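PDB 6LBK: Poly(A) RNA polymerase GLD2 from Rattus norvegicus, which probably adds AMP units from ATP to the 3' ends of selected cytoplasmic mRNAs and of specific microRNAs, using magnesium or manganese ions. Local coordinates for residues 225-230 with 328-333; 301-306 with 312-317. The protein carries 1 engineered substitution. All coordinates share one frame; numbering follows the deposited sequence.

Interaction 1 (225-230 with 328-333); sequences SSYSLV and VEEPFD
Y227 and E330 join the start of helix 226-239 to the loop that follows strand 328-329, within the Cid1-type poly(A) polymerase fold. The helix is introduced by S225 as its N-cap, whose OG shares a hydrogen bond of 2.9 Å with S228 OG, one turn on; small hydroxyl residues suit this first turn. S228 OG also hydrogen-bonds T337 OG1. Between these two serines stands Y227, with CG anti to the backbone N (chi1 -170°), a torsion that sends the ring off the helix toward 328-333. Its OH donates to E330 OE2 at 2.6 Å; the oxygen lies near the ring plane, at its edge, while the hydroxyl meets it from above the carboxylate plane. P331 CD closes in on the same Y227 OH at 3.3 Å, a compact ring beside the phenol end. N186 is a second donor to OE2, so this oxygen takes donors from two helices, 226-239 and 182-194. The side chain of Y227 lies about 9 Å from that of D111, a probable magnesium ligand. E330 OE1 binds its own loop, accepting F332 N at 2.7 Å. Without the carboxylate, as with an alanine here, Y227 OH and N186 would probably lose their shared acceptor and the loop N-H groups theirs. The second of these, D333 N, meets OE1 at 3.0 Å, nearly along its C-O axis.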
loop_
_atom_site.group_PDB
_atom_site.type_symbol
_atom_site.label_atom_id
_atom_site.label_comp_id
_atom_site.label_asym_id
_atom_site.label_seq_id
_atom_site.Cartn_x
_atom_site.Cartn_y
_atom_site.Cartn_z
ATOM N N SER A 225 -2.351 8.220 -1.340
ATOM C CA SER A 225 -2.587 7.029 -0.547
ATOM C C SER A 225 -1.361 6.128 -0.577
ATOM O O SER A 225 -0.565 6.157 -1.519
ATOM C CB SER A 225 -3.810 6.260 -1.056
ATOM O OG SER A 225 -3.577 5.718 -2.338
ATOM N N SER A 226 -1.222 5.317 0.479
ATOM C CA SER A 226 -0.115 4.373 0.538
ATOM C C SER A 226 -0.127 3.465 -0.675
ATOM O O SER A 226 0.931 3.135 -1.227
ATOM C CB SER A 226 -0.213 3.545 1.809
ATOM O OG SER A 226 0.267 4.276 2.922
ATOM N N TYR A 227 -1.327 3.047 -1.099
ATOM C CA TYR A 227 -1.461 2.185 -2.268
ATOM C C TYR A 227 -1.002 2.902 -3.532
ATOM O O TYR A 227 -0.356 2.293 -4.395
ATOM C CB TYR A 227 -2.907 1.717 -2.399
ATOM C CG TYR A 227 -3.180 0.622 -3.413
ATOM C CD1 TYR A 227 -2.283 -0.425 -3.608
ATOM C CD2 TYR A 227 -4.374 0.608 -4.145
ATOM C CE1 TYR A 227 -2.555 -1.450 -4.523
ATOM C CE2 TYR A 227 -4.656 -0.406 -5.058
ATOM C CZ TYR A 227 -3.738 -1.442 -5.238
ATOM O OH TYR A 227 -4.019 -2.462 -6.132
ATOM N N SER A 228 -1.334 4.191 -3.667
ATOM C CA SER A 228 -0.843 4.953 -4.811
ATOM C C SER A 228 0.672 4.966 -4.837
ATOM O O SER A 228 1.287 4.701 -5.873
ATOM C CB SER A 228 -1.366 6.377 -4.761
ATOM O OG SER A 228 -2.755 6.392 -5.001
ATOM N N LEU A 229 1.293 5.244 -3.689
ATOM C CA LEU A 229 2.751 5.269 -3.617
ATOM C C LEU A 229 3.346 3.923 -3.988
ATOM O O LEU A 229 4.325 3.859 -4.730
ATOM C CB LEU A 229 3.217 5.663 -2.222
ATOM C CG LEU A 229 3.488 7.102 -1.867
ATOM C CD1 LEU A 229 3.868 7.067 -0.432
ATOM C CD2 LEU A 229 4.632 7.645 -2.711
ATOM N N VAL A 230 2.846 2.850 -3.376
ATOM C CA VAL A 230 3.343 1.507 -3.661
ATOM C C VAL A 230 3.262 1.232 -5.137
ATOM O O VAL A 230 4.175 0.651 -5.721
ATOM C CB VAL A 230 2.566 0.438 -2.855
ATOM C CG1 VAL A 230 3.052 -0.939 -3.239
ATOM C CG2 VAL A 230 2.778 0.643 -1.365
ATOM N N VAL A 328 -3.420 6.911 -11.291
ATOM C CA VAL A 328 -2.809 5.598 -11.083
ATOM C C VAL A 328 -3.889 4.518 -11.273
ATOM O O VAL A 328 -4.925 4.554 -10.605
ATOM C CB VAL A 328 -2.166 5.503 -9.695
ATOM C CG1 VAL A 328 -1.387 4.217 -9.555
ATOM C CG2 VAL A 328 -1.315 6.718 -9.426
ATOM N N GLU A 329 -3.686 3.609 -12.229
ATOM C CA GLU A 329 -4.687 2.596 -12.553
ATOM C C GLU A 329 -4.656 1.468 -11.520
ATOM O O GLU A 329 -3.615 0.836 -11.314
ATOM C CB GLU A 329 -4.456 2.027 -13.952
ATOM C CG GLU A 329 -5.515 1.016 -14.410
ATOM C CD GLU A 329 -5.128 0.238 -15.686
ATOM O OE1 GLU A 329 -5.969 0.131 -16.618
ATOM O OE2 GLU A 329 -3.994 -0.282 -15.759
ATOM N N GLU A 330 -5.778 1.224 -10.847
ATOM C CA GLU A 330 -5.868 0.017 -10.038
ATOM C C GLU A 330 -5.639 -1.177 -10.969
ATOM O O GLU A 330 -6.129 -1.170 -12.100
ATOM C CB GLU A 330 -7.232 -0.052 -9.334
ATOM C CG GLU A 330 -7.260 -0.630 -7.914
ATOM C CD GLU A 330 -7.080 -2.162 -7.817
ATOM O OE1 GLU A 330 -7.501 -2.881 -8.750
ATOM O OE2 GLU A 330 -6.517 -2.644 -6.796
ATOM N N PRO A 331 -4.822 -2.163 -10.575
ATOM C CA PRO A 331 -4.507 -3.265 -11.509
ATOM C C PRO A 331 -5.640 -4.269 -11.727
ATOM O O PRO A 331 -5.664 -4.909 -12.789
ATOM C CB PRO A 331 -3.272 -3.931 -10.886
ATOM C CG PRO A 331 -3.247 -3.496 -9.492
ATOM C CD PRO A 331 -3.979 -2.189 -9.376
ATOM N N PHE A 332 -6.591 -4.421 -10.798
ATOM C CA PHE A 332 -7.669 -5.386 -11.000
ATOM C C PHE A 332 -8.941 -4.733 -11.536
ATOM O O PHE A 332 -9.533 -5.254 -12.480
ATOM C CB PHE A 332 -7.959 -6.169 -9.699
ATOM C CG PHE A 332 -6.857 -7.148 -9.297
ATOM C CD1 PHE A 332 -6.667 -8.337 -9.996
ATOM C CD2 PHE A 332 -6.029 -6.888 -8.221
ATOM C CE1 PHE A 332 -5.669 -9.231 -9.635
ATOM C CE2 PHE A 332 -5.022 -7.776 -7.865
ATOM C CZ PHE A 332 -4.851 -8.949 -8.572
ATOM N N ASP A 333 -9.386 -3.608 -10.982
ATOM C CA ASP A 333 -10.443 -2.812 -11.602
ATOM C C ASP A 333 -9.880 -1.518 -12.188
ATOM O O ASP A 333 -8.725 -1.148 -11.969
ATOM C CB ASP A 333 -11.549 -2.501 -10.596
ATOM C CG ASP A 333 -11.045 -1.777 -9.384
ATOM O OD1 ASP A 333 -9.837 -1.528 -9.334
ATOM O OD2 ASP A 333 -11.829 -1.477 -8.459
#

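Interaction 2 (301-306 with 312-317); sequences NTQMIS and AIPRPD
M304 and I313 lie side by side on one face of an antiparallel pair of strands and point the same way, M304 CE coming within 4.2 Å of I313 CB. Their backbones form the hydrogen-bonded pair: M304 N to I313 O and I313 N to M304 O, both 2.9 Å and nearly straight. The long, unbranched methionine chain is extended beyond CG and crosses P316 at about a right angle, SD resting 4.0 Å from P316 CD. Q303 belongs to the next, non-hydrogen-bonded pair, where its side chain and that of P314 diverge; proline suits this place, since in such a pair its nitrogen does not face the partner strand, and 311-314 is an outermost strand of the sheet. The glutamine CB and CG pass close to I313 O, and OE1 ends 3.1 Å from A312 CB, a tight approach even for a methyl. A312 also touches H235 of helix 226-239. Past the strand, R315 N donates to T302 O at 2.7 Å, and the extended arginine chain runs back along 301-302. Its guanidinium lays one face over the N301 peptide, with N301 C 3.5 Å above the plane and offset toward the rim. T302 and S306 direct their hydroxyls elsewhere, to D299 and E329. Paired backbones with a short connection between them make this a beta hairpin, whose first strand is the central one of a small three-stranded sheet in the PAP-associated region.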
loop_
_atom_site.group_PDB
_atom_site.type_symbol
_atom_site.label_atom_id
_atom_site.label_comp_id
_atom_site.label_asym_id
_atom_site.label_seq_id
_atom_site.Cartn_x
_atom_site.Cartn_y
_atom_site.Cartn_z
ATOM N N ASN A 301 -0.066 15.225 -16.246
ATOM C CA ASN A 301 -1.195 15.788 -16.973
ATOM C C ASN A 301 -1.598 14.968 -18.188
ATOM O O ASN A 301 -2.714 15.145 -18.688
ATOM C CB ASN A 301 -0.879 17.223 -17.409
ATOM C CG ASN A 301 -0.400 18.089 -16.257
ATOM O OD1 ASN A 301 -0.169 17.605 -15.145
ATOM N ND2 ASN A 301 -0.248 19.372 -16.513
ATOM N N THR A 302 -0.739 14.072 -18.673
ATOM C CA THR A 302 -1.085 13.298 -19.853
ATOM C C THR A 302 -1.117 11.793 -19.631
ATOM O O THR A 302 -1.742 11.086 -20.441
ATOM C CB THR A 302 -0.099 13.588 -20.993
ATOM O OG1 THR A 302 1.218 13.201 -20.580
ATOM C CG2 THR A 302 -0.114 15.077 -21.340
ATOM N N GLN A 303 -0.481 11.273 -18.577
ATOM C CA GLN A 303 -0.340 9.829 -18.455
ATOM C C GLN A 303 -0.837 9.284 -17.122
ATOM O O GLN A 303 -0.960 9.989 -16.118
ATOM C CB GLN A 303 1.101 9.363 -18.692
ATOM C CG GLN A 303 1.460 9.355 -20.165
ATOM C CD GLN A 303 2.660 8.499 -20.454
ATOM O OE1 GLN A 303 3.596 8.441 -19.658
ATOM N NE2 GLN A 303 2.653 7.835 -21.610
ATOM N N MET A 304 -1.114 7.986 -17.158
ATOM C CA MET A 304 -1.560 7.211 -16.016
ATOM C C MET A 304 -0.631 6.018 -15.865
ATOM O O MET A 304 -0.113 5.465 -16.844
ATOM C CB MET A 304 -3.010 6.726 -16.148
ATOM C CG MET A 304 -3.185 5.486 -17.002
ATOM S SD MET A 304 -4.810 4.727 -16.765
ATOM C CE MET A 304 -4.594 3.251 -17.758
ATOM N N ILE A 305 -0.412 5.658 -14.618
ATOM C CA ILE A 305 0.523 4.612 -14.227
ATOM C C ILE A 305 -0.201 3.272 -14.147
ATOM O O ILE A 305 -1.141 3.110 -13.353
ATOM C CB ILE A 305 1.167 4.968 -12.883
ATOM C CG1 ILE A 305 2.273 6.015 -13.109
ATOM C CG2 ILE A 305 1.619 3.706 -12.120
ATOM C CD1 ILE A 305 2.445 6.949 -11.931
ATOM N N SER A 306 0.228 2.305 -14.962
ATOM C CA SER A 306 -0.417 0.999 -15.026
ATOM C C SER A 306 0.610 -0.060 -14.623
ATOM O O SER A 306 1.459 -0.453 -15.439
ATOM C CB SER A 306 -0.973 0.732 -16.402
ATOM O OG SER A 306 -1.376 -0.617 -16.496
ATOM N N ALA A 312 3.689 3.153 -18.540
ATOM C CA ALA A 312 2.951 4.404 -18.523
ATOM C C ALA A 312 2.064 4.453 -19.762
ATOM O O ALA A 312 2.525 4.179 -20.872
ATOM C CB ALA A 312 3.908 5.593 -18.477
ATOM N N ILE A 313 0.787 4.764 -19.564
ATOM C CA ILE A 313 -0.193 4.743 -20.644
ATOM C C ILE A 313 -0.717 6.170 -20.770
ATOM O O ILE A 313 -0.660 6.917 -19.787
ATOM C CB ILE A 313 -1.305 3.723 -20.319
ATOM C CG1 ILE A 313 -0.707 2.323 -20.133
ATOM C CG2 ILE A 313 -2.437 3.712 -21.352
ATOM C CD1 ILE A 313 0.203 1.888 -21.257
ATOM N N PRO A 314 -1.198 6.613 -21.932
ATOM C CA PRO A 314 -1.832 7.935 -22.003
ATOM C C PRO A 314 -3.157 7.935 -21.263
ATOM O O PRO A 314 -3.855 6.918 -21.195
ATOM C CB PRO A 314 -2.044 8.147 -23.505
ATOM C CG PRO A 314 -2.048 6.762 -24.068
ATOM C CD PRO A 314 -0.994 6.058 -23.282
ATOM N N ARG A 315 -3.492 9.089 -20.692
ATOM C CA ARG A 315 -4.749 9.213 -19.958
ATOM C C ARG A 315 -5.943 8.905 -20.857
ATOM O O ARG A 315 -6.060 9.478 -21.951
ATOM C CB ARG A 315 -4.917 10.612 -19.369
ATOM C CG ARG A 315 -4.115 10.917 -18.131
ATOM C CD ARG A 315 -4.382 12.349 -17.752
ATOM N NE ARG A 315 -3.991 12.676 -16.394
ATOM C CZ ARG A 315 -4.291 13.833 -15.811
ATOM N NH1 ARG A 315 -4.973 14.756 -16.483
ATOM N NH2 ARG A 315 -3.909 14.071 -14.564
ATOM N N PRO A 316 -6.849 8.032 -20.421
ATOM C CA PRO A 316 -8.060 7.750 -21.195
ATOM C C PRO A 316 -9.002 8.938 -21.240
ATOM O O PRO A 316 -9.007 9.792 -20.349
ATOM C CB PRO A 316 -8.692 6.574 -20.438
ATOM C CG PRO A 316 -7.568 5.975 -19.667
ATOM C CD PRO A 316 -6.745 7.154 -19.245
ATOM N N ASP A 317 -9.779 9.012 -22.323
ATOM C CA ASP A 317 -10.773 10.068 -22.446
ATOM C C ASP A 317 -12.052 9.744 -21.682
ATOM O O ASP A 317 -13.090 10.373 -21.916
ATOM C CB ASP A 317 -11.095 10.303 -23.923
ATOM C CG ASP A 317 -11.899 11.562 -24.153
ATOM O OD1 ASP A 317 -11.423 12.639 -23.739
ATOM O OD2 ASP A 317 -13.010 11.469 -24.724
#

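From the N terminus, helix 226-239 comes first, and interaction 1 closes a long loop when the chain returns at 328-333, after 97 intervening residues. Interaction 2 lies wholly within that excursion: strand 303-306 turns and comes back at once as 311-314, with four residues between the strands. The two contacts meet through E329, whose backbone N bonds to I305 O. Strand 328-329 runs parallel to 303-306, on its other edge from 311-314. I305 in turn packs on M232 and H235, which places the hairpin against the same helix that carries Y227.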